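Side-chain contact in stage III sporulation protein AF (Bacillus subtilis, PDB 6DCS), which is a component of a sporulation-essential channel, this chain being its ring-building-motif domain without the predicted membrane part: residues A[43-46]-A[47-51]. Residues are numbered along the deposited sequence; the frame is centred on the assembly and turned at random.
Sequences LTAG and EKVDS. With SO4 (sulfate ion), chain D.
The loop joining edge strand 37-45 to strand 55-63 doubles back at its start, and Val49 comes to lie beside Ala45. One methyl does the touching: Val49 CG2 sits 4.1 Å from Ala45 CB and 3.8 Å from Gly46 O, an apolar contact next to a backbone carbonyl. With CG1 anti to the backbone N (chi1 -177°), CG2 falls beside that N and faces Ala45 CB and Gly46 O, while the buried Val49 side chain also packs on Arg12 and Ile15 of helix 11-30. Within the bend Gly46 O and Lys48 N lie 3.1 Å apart, at too poor an angle for a hydrogen bond. The outer side of the bend carries a sulfate, probably from the crystallisation liquor. Glu47 N donates to its O2 at 3.1 Å with an N-H...O angle of 153°, and more weakly to O4; Lys56 NZ binds the same ion. At Glu47 the bond from CA to CB points away from residues 43-46. Altogether, with its one buried valine tucked against the first helix, this is the hairpin loop between the first two strands of the ring-building motif fold.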
loop_
_atom_site.group_PDB
_atom_site.type_symbol
_atom_site.label_atom_id
_atom_site.label_comp_id
_atom_site.label_asym_id
_atom_site.label_seq_id
_atom_site.Cartn_x
_atom_site.Cartn_y
_atom_site.Cartn_z
ATOM N N LEU A 43 4.045 7.577 3.935
ATOM C CA LEU A 43 5.430 7.782 3.521
ATOM C C LEU A 43 6.351 8.075 4.719
ATOM O O LEU A 43 5.929 8.582 5.767
ATOM C CB LEU A 43 5.534 8.905 2.482
ATOM C CG LEU A 43 5.126 8.630 1.009
ATOM C CD1 LEU A 43 3.663 8.348 0.874
ATOM C CD2 LEU A 43 5.400 9.848 0.195
ATOM N N THR A 44 7.615 7.698 4.569
ATOM C CA THR A 44 8.669 8.128 5.472
ATOM C C THR A 44 9.778 8.787 4.657
ATOM O O THR A 44 9.990 8.472 3.479
ATOM C CB THR A 44 9.251 6.971 6.330
ATOM O OG1 THR A 44 10.251 6.247 5.607
ATOM C CG2 THR A 44 8.169 5.997 6.809
ATOM N N ALA A 45 10.453 9.747 5.290
ATOM C CA ALA A 45 11.584 10.423 4.669
ATOM C C ALA A 45 12.525 10.896 5.768
ATOM O O ALA A 45 12.138 10.986 6.936
ATOM C CB ALA A 45 11.136 11.588 3.780
ATOM N N GLY A 46 13.765 11.184 5.376
ATOM C CA GLY A 46 14.870 11.527 6.265
ATOM C C GLY A 46 15.183 13.005 6.252
ATOM O O GLY A 46 14.313 13.842 5.986
ATOM N N GLU A 47 16.450 13.335 6.531
ATOM C CA GLU A 47 16.792 14.721 6.844
ATOM C C GLU A 47 16.344 15.676 5.754
ATOM O O GLU A 47 15.733 16.706 6.051
ATOM C CB GLU A 47 18.290 14.895 7.107
ATOM C CG GLU A 47 18.596 16.300 7.667
ATOM C CD GLU A 47 19.051 16.243 9.111
ATOM O OE1 GLU A 47 18.701 15.235 9.743
ATOM O OE2 GLU A 47 19.706 17.183 9.629
ATOM N N LYS A 48 16.621 15.360 4.494
ATOM C CA LYS A 48 16.256 16.257 3.408
ATOM C C LYS A 48 15.108 15.682 2.590
ATOM O O LYS A 48 14.935 14.460 2.500
ATOM C CB LYS A 48 17.468 16.573 2.539
ATOM C CG LYS A 48 18.740 16.967 3.360
ATOM C CD LYS A 48 18.838 18.471 3.703
ATOM C CE LYS A 48 17.962 18.831 4.910
ATOM N NZ LYS A 48 17.511 20.267 4.882
ATOM N N VAL A 49 14.280 16.596 2.083
ATOM C CA VAL A 49 13.036 16.309 1.395
ATOM C C VAL A 49 12.922 17.295 0.243
ATOM O O VAL A 49 12.290 18.352 0.378
ATOM C CB VAL A 49 11.824 16.427 2.334
ATOM C CG1 VAL A 49 10.542 16.046 1.603
ATOM C CG2 VAL A 49 11.992 15.562 3.570
ATOM N N ASP A 50 13.530 16.951 -0.900
ATOM C CA ASP A 50 13.621 17.828 -2.062
ATOM C C ASP A 50 13.025 17.228 -3.336
ATOM O O ASP A 50 12.798 17.975 -4.298
ATOM C CB ASP A 50 15.092 18.207 -2.332
ATOM C CG ASP A 50 15.521 19.478 -1.617
ATOM O OD1 ASP A 50 15.014 19.746 -0.509
ATOM O OD2 ASP A 50 16.374 20.210 -2.169
ATOM N N SER A 51 12.771 15.922 -3.387
ATOM C CA SER A 51 12.131 15.329 -4.557
ATOM C C SER A 51 11.563 13.976 -4.162
ATOM O O SER A 51 11.604 13.582 -2.992
ATOM C CB SER A 51 13.122 15.158 -5.708
ATOM O OG SER A 51 14.017 14.100 -5.396
HETATM S S SO4 D . 18.946 10.875 5.566
HETATM O O1 SO4 D . 20.051 11.525 6.293
HETATM O O2 SO4 D . 17.857 10.609 6.517
HETATM O O3 SO4 D . 19.385 9.601 4.966
HETATM O O4 SO4 D . 18.477 11.769 4.490
#